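Inactive glucansucrase (Lactobacillus reuteri, PDB 5JBD) is an inactive glucansucrase, a multidomain, calcium-bound protein of glycoside hydrolase family 70 built round a TIM-type barrel. Local coordinates at residues E379-H392 with E642-F656. Residues are numbered along the deposited sequence; the frame is centred on the assembly and turned at random.
Sequences ENEATPNWSFVTNH and ESNAALDSHMIYEDF
Glu-654 meets His-392 with both oxygens of its carboxylate. OE2 lies near the imidazole plane, at the ring edge, and takes the bond from His-392 ND1; the modelled 2.4 Å is shorter than a normal N-H...O bond, so the exact length is doubtful. OE1 receives a weak bond from His-392 N, the first backbone amide of helix 392-406, at 3.2 Å. Glutamate suits the place by its length: drawn out straight, CG opposite the backbone N (chi1 180°), it spans the gap to the helix start, and its two oxygens serve ND1 and N separately. The carboxylate plane stands nearly perpendicular to the imidazole. Phe-656 sends CZ over one face of that imidazole, the two rings inclined by 31°.

At the far end, residues 379-380 join the turn entering the short, weakly bonded helix about 645-648. Ala-645 N gives a nearly straight bond to Glu-379 OE1 (2.9 Å), approaching from above the carboxylate plane, and Asn-380 N donates to Ser-643 O. The amide of Asn-644 works both ways: ND2 reaches Asn-380 OD1 in its carbonyl plane at 3.0 Å, while OD1 accepts from Leu-647 N as N-cap of that helix. An asparagine can cap and donate at once.

Ser-643 is small enough to face Ala-382 closely, its CB 3.4 Å from Ala-382 O. Waters finish the seam: one links Ala-382 O to Ser-643 N, another Asn-385 N to Ser-643 OG, which also bonds Asp-458.

Apolar contacts between the two ends are light: Pro-384 CB to Leu-647 CD2 and Trp-386 CB to Ile-652 CD1, each 4.1 Å, buried carbons with no polar atom to satisfy.

Strand 460-464 lies between strands 385-388 and 652-654, so side chains and loops, rather than strand pairing, join these next-but-one neighbours of a TIM-type (beta/alpha)8 barrel.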
ATOM      1  N   GLU A 379      13.261 -18.640  25.866  1.00 25.39           N
ATOM      2  CA  GLU A 379      12.294 -18.781  24.767  1.00 26.86           C
ATOM      3  C   GLU A 379      10.878 -18.496  25.252  1.00 25.13           C
ATOM      4  O   GLU A 379      10.616 -18.500  26.452  1.00 23.71           O
ATOM      5  CB  GLU A 379      12.413 -20.166  24.124  1.00 29.30           C
ATOM      6  CG  GLU A 379      13.612 -20.275  23.181  1.00 32.86           C
ATOM      7  CD  GLU A 379      13.853 -21.689  22.706  1.00 36.46           C
ATOM      8  OE1 GLU A 379      12.973 -22.275  22.016  1.00 34.21           O
ATOM      9  OE2 GLU A 379      14.938 -22.215  23.016  1.00 43.55           O
ATOM     10  N   ASN A 380       9.985 -18.201  24.305  1.00 24.43           N
ATOM     11  CA  ASN A 380       8.602 -17.832  24.573  1.00 24.71           C
ATOM     12  C   ASN A 380       8.405 -16.574  25.401  1.00 24.46           C
ATOM     13  O   ASN A 380       7.346 -16.397  26.006  1.00 24.75           O
ATOM     14  CB  ASN A 380       7.868 -19.015  25.202  1.00 27.25           C
ATOM     15  CG  ASN A 380       8.061 -20.272  24.388  1.00 28.25           C
ATOM     16  OD1 ASN A 380       7.572 -20.358  23.272  1.00 24.45           O
ATOM     17  ND2 ASN A 380       8.835 -21.219  24.913  1.00 29.76           N
ATOM     18  N   GLU A 381       9.403 -15.697  25.410  1.00 23.61           N
ATOM     19  CA  GLU A 381       9.355 -14.429  26.158  1.00 24.46           C
ATOM     20  C   GLU A 381       9.276 -13.204  25.252  1.00 22.19           C
ATOM     21  O   GLU A 381       8.613 -12.227  25.598  1.00 22.57           O
ATOM     22  CB  GLU A 381      10.580 -14.297  27.082  1.00 26.09           C
ATOM     23  CG  GLU A 381      10.611 -15.364  28.162  1.00 30.26           C
ATOM     24  CD  GLU A 381      11.646 -15.116  29.251  1.00 35.84           C
ATOM     25  OE1 GLU A 381      12.642 -14.364  29.044  1.00 33.67           O
ATOM     26  OE2 GLU A 381      11.457 -15.715  30.330  1.00 38.37           O
ATOM     27  N   ALA A 382       9.966 -13.239  24.123  1.00 20.84           N
ATOM     28  CA  ALA A 382      10.003 -12.098  23.219  1.00 21.87           C
ATOM     29  C   ALA A 382       8.671 -11.967  22.497  1.00 21.78           C
ATOM     30  O   ALA A 382       7.942 -12.947  22.334  1.00 22.24           O
ATOM     31  CB  ALA A 382      11.125 -12.266  22.200  1.00 21.63           C
ATOM     32  N   THR A 383       8.363 -10.756  22.057  1.00 21.75           N
ATOM     33  CA  THR A 383       7.206 -10.533  21.196  1.00 22.39           C
ATOM     34  C   THR A 383       7.431 -11.181  19.825  1.00 21.96           C
ATOM     35  O   THR A 383       8.392 -10.803  19.129  1.00 21.48           O
ATOM     36  CB  THR A 383       6.977  -9.035  21.008  1.00 23.01           C
ATOM     37  OG1 THR A 383       6.816  -8.440  22.294  1.00 22.17           O
ATOM     38  CG2 THR A 383       5.741  -8.764  20.138  1.00 23.72           C
ATOM     39  N   PRO A 384       6.566 -12.162  19.433  1.00 21.30           N
ATOM     40  CA  PRO A 384       6.680 -12.784  18.100  1.00 19.75           C
ATOM     41  C   PRO A 384       6.664 -11.735  17.013  1.00 20.17           C
ATOM     42  O   PRO A 384       5.736 -10.920  16.957  1.00 20.91           O
ATOM     43  CB  PRO A 384       5.425 -13.680  18.018  1.00 19.50           C
ATOM     44  CG  PRO A 384       5.131 -14.018  19.430  1.00 20.33           C
ATOM     45  CD  PRO A 384       5.466 -12.783  20.213  1.00 20.71           C
ATOM     46  N   ASN A 385       7.713 -11.694  16.198  1.00 19.99           N
ATOM     47  CA  ASN A 385       7.911 -10.566  15.298  1.00 19.08           C
ATOM     48  C   ASN A 385       8.587 -10.966  13.994  1.00 19.18           C
ATOM     49  O   ASN A 385       9.229 -12.019  13.908  1.00 19.08           O
ATOM     50  CB  ASN A 385       8.715  -9.451  15.975  1.00 18.60           C
ATOM     51  CG  ASN A 385      10.164  -9.818  16.172  1.00 18.35           C
ATOM     52  OD1 ASN A 385      11.011  -9.578  15.301  1.00 18.09           O
ATOM     53  ND2 ASN A 385      10.453 -10.455  17.294  1.00 17.79           N
ATOM     54  N   TRP A 386       8.403 -10.120  12.984  1.00 19.13           N
ATOM     55  CA  TRP A 386       9.119 -10.213  11.711  1.00 20.35           C
ATOM     56  C   TRP A 386       9.932  -8.927  11.494  1.00 19.82           C
ATOM     57  O   TRP A 386       9.557  -7.856  11.973  1.00 19.84           O
ATOM     58  CB  TRP A 386       8.193 -10.527  10.510  1.00 20.24           C
ATOM     59  CG  TRP A 386       7.096  -9.566  10.168  1.00 19.99           C
ATOM     60  CD1 TRP A 386       6.070  -9.140  10.978  1.00 19.99           C
ATOM     61  CD2 TRP A 386       6.851  -8.980   8.882  1.00 20.43           C
ATOM     62  NE1 TRP A 386       5.230  -8.298  10.282  1.00 21.63           N
ATOM     63  CE2 TRP A 386       5.675  -8.197   8.992  1.00 20.25           C
ATOM     64  CE3 TRP A 386       7.509  -9.042   7.646  1.00 20.98           C
ATOM     65  CZ2 TRP A 386       5.152  -7.469   7.915  1.00 21.05           C
ATOM     66  CZ3 TRP A 386       6.981  -8.326   6.573  1.00 21.05           C
ATOM     67  CH2 TRP A 386       5.818  -7.541   6.721  1.00 20.37           C
ATOM     68  N   SER A 387      11.097  -9.073  10.874  1.00 19.47           N
ATOM     69  CA  SER A 387      12.036  -7.960  10.742  1.00 19.21           C
ATOM     70  C   SER A 387      12.579  -7.960   9.328  1.00 19.34           C
ATOM     71  O   SER A 387      12.509  -8.974   8.629  1.00 18.96           O
ATOM     72  CB  SER A 387      13.180  -8.075  11.776  1.00 18.94           C
ATOM     73  OG  SER A 387      13.833  -9.339  11.686  1.00 19.54           O
ATOM     74  N   PHE A 388      13.166  -6.845   8.927  1.00 19.34           N
ATOM     75  CA  PHE A 388      13.654  -6.698   7.566  1.00 20.23           C
ATOM     76  C   PHE A 388      14.778  -5.677   7.458  1.00 20.93           C
ATOM     77  O   PHE A 388      14.879  -4.753   8.275  1.00 20.13           O
ATOM     78  CB  PHE A 388      12.478  -6.271   6.654  1.00 20.60           C
ATOM     79  CG  PHE A 388      11.861  -4.969   7.067  1.00 20.09           C
ATOM     80  CD1 PHE A 388      10.955  -4.927   8.125  1.00 20.57           C
ATOM     81  CD2 PHE A 388      12.249  -3.784   6.473  1.00 20.40           C
ATOM     82  CE1 PHE A 388      10.406  -3.728   8.546  1.00 20.19           C
ATOM     83  CE2 PHE A 388      11.715  -2.574   6.894  1.00 20.27           C
ATOM     84  CZ  PHE A 388      10.786  -2.550   7.917  1.00 20.75           C
ATOM     85  N   VAL A 389      15.588  -5.845   6.405  1.00 22.39           N
ATOM     86  CA  VAL A 389      16.577  -4.861   5.933  1.00 22.79           C
ATOM     87  C   VAL A 389      15.944  -3.912   4.904  1.00 23.73           C
ATOM     88  O   VAL A 389      16.241  -2.709   4.890  1.00 22.42           O
ATOM     89  CB  VAL A 389      17.801  -5.577   5.306  1.00 23.45           C
ATOM     90  CG1 VAL A 389      18.738  -4.602   4.586  1.00 24.26           C
ATOM     91  CG2 VAL A 389      18.577  -6.348   6.386  1.00 23.65           C
ATOM     92  N   THR A 390      15.102  -4.462   4.021  1.00 22.72           N
ATOM     93  CA  THR A 390      14.399  -3.652   3.019  1.00 23.49           C
ATOM     94  C   THR A 390      12.990  -4.192   2.795  1.00 22.33           C
ATOM     95  O   THR A 390      12.753  -5.385   2.947  1.00 22.42           O
ATOM     96  CB  THR A 390      15.148  -3.657   1.654  1.00 23.58           C
ATOM     97  OG1 THR A 390      16.573  -3.650   1.849  1.00 22.37           O
ATOM     98  CG2 THR A 390      14.745  -2.442   0.806  1.00 24.74           C
ATOM     99  N   ASN A 391      12.062  -3.311   2.442  1.00 21.76           N
ATOM    100  CA  ASN A 391      10.809  -3.726   1.820  1.00 21.51           C
ATOM    101  C   ASN A 391      10.466  -2.788   0.654  1.00 22.23           C
ATOM    102  O   ASN A 391      11.184  -1.808   0.384  1.00 23.09           O
ATOM    103  CB  ASN A 391       9.675  -3.844   2.854  1.00 21.59           C
ATOM    104  CG  ASN A 391       9.317  -2.521   3.504  1.00 22.04           C
ATOM    105  OD1 ASN A 391       9.257  -1.478   2.848  1.00 23.05           O
ATOM    106  ND2 ASN A 391       9.064  -2.563   4.816  1.00 20.58           N
ATOM    107  N   HIS A 392       9.388  -3.095  -0.051  1.00 22.60           N
ATOM    108  CA  HIS A 392       9.006  -2.336  -1.268  1.00 23.78           C
ATOM    109  C   HIS A 392       8.784  -0.836  -1.003  1.00 23.67           C
ATOM    110  O   HIS A 392       9.146   0.002  -1.832  1.00 23.73           O
ATOM    111  CB  HIS A 392       7.759  -2.947  -1.928  1.00 23.69           C
ATOM    112  CG  HIS A 392       6.536  -2.882  -1.075  1.00 25.36           C
ATOM    113  ND1 HIS A 392       6.253  -3.820  -0.102  1.00 26.85           N
ATOM    114  CD2 HIS A 392       5.544  -1.967  -1.009  1.00 26.72           C
ATOM    115  CE1 HIS A 392       5.129  -3.498   0.503  1.00 27.35           C
ATOM    116  NE2 HIS A 392       4.674  -2.379  -0.031  1.00 27.77           N
ATOM    117  N   GLU A 642       4.385 -17.901  19.231  1.00 20.11           N
ATOM    118  CA  GLU A 642       5.330 -17.901  20.328  1.00 20.03           C
ATOM    119  C   GLU A 642       6.720 -17.753  19.713  1.00 19.82           C
ATOM    120  O   GLU A 642       7.047 -18.463  18.755  1.00 20.04           O
ATOM    121  CB  GLU A 642       5.290 -19.221  21.049  1.00 20.90           C
ATOM    122  CG  GLU A 642       3.965 -19.571  21.710  1.00 22.77           C
ATOM    123  CD  GLU A 642       4.036 -20.907  22.416  1.00 23.24           C
ATOM    124  OE1 GLU A 642       4.483 -21.882  21.777  1.00 25.70           O
ATOM    125  OE2 GLU A 642       3.662 -20.986  23.597  1.00 24.18           O
ATOM    126  N   SER A 643       7.515 -16.850  20.272  1.00 20.32           N
ATOM    127  CA  SER A 643       8.895 -16.589  19.805  1.00 20.81           C
ATOM    128  C   SER A 643       9.825 -17.609  20.433  1.00 20.76           C
ATOM    129  O   SER A 643      10.280 -17.450  21.562  1.00 23.55           O
ATOM    130  CB  SER A 643       9.317 -15.151  20.144  1.00 20.77           C
ATOM    131  OG  SER A 643      10.523 -14.773  19.480  1.00 20.59           O
ATOM    132  N   ASN A 644      10.095 -18.682  19.699  1.00 21.94           N
ATOM    133  CA  ASN A 644      10.945 -19.773  20.188  1.00 21.67           C
ATOM    134  C   ASN A 644      11.749 -20.321  19.016  1.00 22.01           C
ATOM    135  O   ASN A 644      11.635 -19.804  17.902  1.00 20.87           O
ATOM    136  CB  ASN A 644      10.083 -20.862  20.867  1.00 21.82           C
ATOM    137  CG  ASN A 644       8.970 -21.384  19.974  1.00 21.63           C
ATOM    138  OD1 ASN A 644       9.154 -21.577  18.772  1.00 22.20           O
ATOM    139  ND2 ASN A 644       7.802 -21.625  20.566  1.00 21.64           N
ATOM    140  N   ALA A 645      12.536 -21.363  19.257  1.00 20.79           N
ATOM    141  CA  ALA A 645      13.373 -21.956  18.214  1.00 21.21           C
ATOM    142  C   ALA A 645      12.597 -22.429  16.969  1.00 22.18           C
ATOM    143  O   ALA A 645      13.114 -22.354  15.828  1.00 21.49           O
ATOM    144  CB  ALA A 645      14.203 -23.099  18.801  1.00 21.77           C
ATOM    145  N   ALA A 646      11.358 -22.891  17.154  1.00 22.39           N
ATOM    146  CA  ALA A 646      10.564 -23.335  16.003  1.00 22.33           C
ATOM    147  C   ALA A 646      10.128 -22.157  15.137  1.00 22.35           C
ATOM    148  O   ALA A 646      10.283 -22.200  13.913  1.00 22.23           O
ATOM    149  CB  ALA A 646       9.372 -24.169  16.437  1.00 22.97           C
ATOM    150  N   LEU A 647       9.606 -21.101  15.749  1.00 22.20           N
ATOM    151  CA  LEU A 647       9.194 -19.930  14.968  1.00 21.77           C
ATOM    152  C   LEU A 647      10.413 -19.270  14.310  1.00 20.84           C
ATOM    153  O   LEU A 647      10.333 -18.834  13.148  1.00 18.86           O
ATOM    154  CB  LEU A 647       8.451 -18.913  15.827  1.00 21.52           C
ATOM    155  CG  LEU A 647       7.780 -17.782  15.034  1.00 22.92           C
ATOM    156  CD1 LEU A 647       6.630 -18.326  14.195  1.00 24.11           C
ATOM    157  CD2 LEU A 647       7.266 -16.702  15.962  1.00 21.97           C
ATOM    158  N   ASP A 648      11.523 -19.218  15.045  1.00 19.28           N
ATOM    159  CA  ASP A 648      12.806 -18.676  14.525  1.00 19.57           C
ATOM    160  C   ASP A 648      13.331 -19.429  13.315  1.00 19.54           C
ATOM    161  O   ASP A 648      14.093 -18.865  12.528  1.00 19.87           O
ATOM    162  CB  ASP A 648      13.923 -18.706  15.598  1.00 19.30           C
ATOM    163  CG  ASP A 648      13.773 -17.655  16.680  1.00 20.12           C
ATOM    164  OD1 ASP A 648      12.898 -16.776  16.595  1.00 20.78           O
ATOM    165  OD2 ASP A 648      14.585 -17.678  17.636  1.00 20.14           O
ATOM    166  N   SER A 649      12.972 -20.709  13.174  1.00 20.89           N
ATOM    167  CA  SER A 649      13.366 -21.490  11.988  1.00 21.96           C
ATOM    168  C   SER A 649      12.748 -21.001  10.643  1.00 21.79           C
ATOM    169  O   SER A 649      13.220 -21.381   9.569  1.00 22.24           O
ATOM    170  CB  SER A 649      13.079 -22.990  12.215  1.00 22.34           C
ATOM    171  OG  SER A 649      13.768 -23.489  13.351  1.00 23.07           O
ATOM    172  N   HIS A 650      11.717 -20.152  10.708  1.00 21.62           N
ATOM    173  CA  HIS A 650      11.089 -19.580   9.512  1.00 22.07           C
ATOM    174  C   HIS A 650      11.862 -18.383   8.964  1.00 22.19           C
ATOM    175  O   HIS A 650      12.604 -17.693   9.700  1.00 21.35           O
ATOM    176  CB  HIS A 650       9.643 -19.177   9.811  1.00 22.30           C
ATOM    177  CG  HIS A 650       8.771 -20.343  10.153  1.00 22.12           C
ATOM    178  ND1 HIS A 650       7.719 -20.748   9.362  1.00 22.31           N
ATOM    179  CD2 HIS A 650       8.835 -21.231  11.175  1.00 21.85           C
ATOM    180  CE1 HIS A 650       7.173 -21.833   9.886  1.00 21.53           C
ATOM    181  NE2 HIS A 650       7.833 -22.148  10.982  1.00 21.42           N
ATOM    182  N   MET A 651      11.696 -18.177   7.663  1.00 21.32           N
ATOM    183  CA  MET A 651      12.211 -17.024   6.942  1.00 21.82           C
ATOM    184  C   MET A 651      11.244 -16.651   5.815  1.00 21.13           C
ATOM    185  O   MET A 651      10.861 -17.501   5.003  1.00 21.57           O
ATOM    186  CB  MET A 651      13.602 -17.311   6.363  1.00 22.85           C
ATOM    187  CG  MET A 651      14.140 -16.191   5.490  1.00 24.80           C
ATOM    188  SD  MET A 651      15.906 -16.336   5.170  1.00 30.11           S
ATOM    189  CE  MET A 651      15.902 -17.738   4.092  1.00 26.93           C
ATOM    190  N   ILE A 652      10.870 -15.373   5.799  1.00 20.40           N
ATOM    191  CA  ILE A 652       9.949 -14.800   4.840  1.00 20.63           C
ATOM    192  C   ILE A 652      10.736 -14.236   3.638  1.00 21.27           C
ATOM    193  O   ILE A 652      11.859 -13.765   3.798  1.00 18.98           O
ATOM    194  CB  ILE A 652       9.093 -13.686   5.492  1.00 20.47           C
ATOM    195  CG1 ILE A 652       8.190 -14.298   6.574  1.00 20.43           C
ATOM    196  CG2 ILE A 652       8.236 -12.960   4.449  1.00 20.96           C
ATOM    197  CD1 ILE A 652       7.670 -13.296   7.580  1.00 20.41           C
ATOM    198  N   TYR A 653      10.134 -14.312   2.443  1.00 21.09           N
ATOM    199  CA  TYR A 653      10.673 -13.675   1.229  1.00 21.67           C
ATOM    200  C   TYR A 653       9.611 -12.787   0.584  1.00 21.84           C
ATOM    201  O   TYR A 653       8.530 -13.277   0.243  1.00 21.62           O
ATOM    202  CB  TYR A 653      11.126 -14.749   0.252  1.00 21.88           C
ATOM    203  CG  TYR A 653      11.738 -14.236  -1.033  1.00 22.52           C
ATOM    204  CD1 TYR A 653      12.929 -13.515  -1.021  1.00 23.43           C
ATOM    205  CD2 TYR A 653      11.147 -14.499  -2.270  1.00 22.41           C
ATOM    206  CE1 TYR A 653      13.517 -13.064  -2.201  1.00 23.25           C
ATOM    207  CE2 TYR A 653      11.714 -14.037  -3.460  1.00 23.23           C
ATOM    208  CZ  TYR A 653      12.905 -13.334  -3.428  1.00 24.07           C
ATOM    209  OH  TYR A 653      13.473 -12.889  -4.600  1.00 24.32           O
ATOM    210  N   GLU A 654       9.894 -11.485   0.478  1.00 23.42           N
ATOM    211  CA  GLU A 654       9.013 -10.543  -0.209  1.00 23.91           C
ATOM    212  C   GLU A 654       9.283 -10.705  -1.704  1.00 23.86           C
ATOM    213  O   GLU A 654      10.395 -10.441  -2.152  1.00 23.52           O
ATOM    214  CB  GLU A 654       9.252  -9.071   0.211  1.00 23.40           C
ATOM    215  CG  GLU A 654       8.322  -8.116  -0.538  1.00 25.52           C
ATOM    216  CD  GLU A 654       8.324  -6.675  -0.053  1.00 25.91           C
ATOM    217  OE1 GLU A 654       9.216  -6.254   0.688  1.00 26.49           O
ATOM    218  OE2 GLU A 654       7.396  -5.946  -0.448  1.00 31.42           O
ATOM    219  N   ASP A 655       8.274 -11.119  -2.460  1.00 23.43           N
ATOM    220  CA  ASP A 655       8.493 -11.557  -3.856  1.00 24.13           C
ATOM    221  C   ASP A 655       8.410 -10.473  -4.934  1.00 24.57           C
ATOM    222  O   ASP A 655       8.518 -10.787  -6.118  1.00 23.77           O
ATOM    223  CB  ASP A 655       7.551 -12.725  -4.199  1.00 23.13           C
ATOM    224  CG  ASP A 655       6.211 -12.291  -4.764  1.00 24.27           C
ATOM    225  OD1 ASP A 655       5.754 -11.144  -4.536  1.00 23.93           O
ATOM    226  OD2 ASP A 655       5.600 -13.145  -5.455  1.00 24.11           O
ATOM    227  N   PHE A 656       8.195  -9.219  -4.550  1.00 24.04           N
ATOM    228  CA  PHE A 656       7.930  -8.176  -5.536  1.00 24.53           C
ATOM    229  C   PHE A 656       8.557  -6.842  -5.186  1.00 26.40           C
ATOM    230  O   PHE A 656       9.005  -6.618  -4.044  1.00 25.86           O
ATOM    231  CB  PHE A 656       6.420  -7.984  -5.708  1.00 24.52           C
ATOM    232  CG  PHE A 656       5.740  -7.267  -4.566  1.00 23.78           C
ATOM    233  CD1 PHE A 656       5.433  -7.937  -3.391  1.00 24.32           C
ATOM    234  CD2 PHE A 656       5.372  -5.927  -4.683  1.00 24.25           C
ATOM    235  CE1 PHE A 656       4.794  -7.283  -2.341  1.00 24.58           C
ATOM    236  CE2 PHE A 656       4.740  -5.267  -3.637  1.00 24.90           C
ATOM    237  CZ  PHE A 656       4.442  -5.951  -2.464  1.00 25.02           C
TER
HETATM  238  O   HOH W   1      11.757 -15.562  23.598  1.00 22.16           O
HETATM  239  O   HOH W   2       6.853 -15.536  22.755  1.00 18.24           O
HETATM  240  O   HOH W   3       9.736 -13.749  16.935  1.00 21.37           O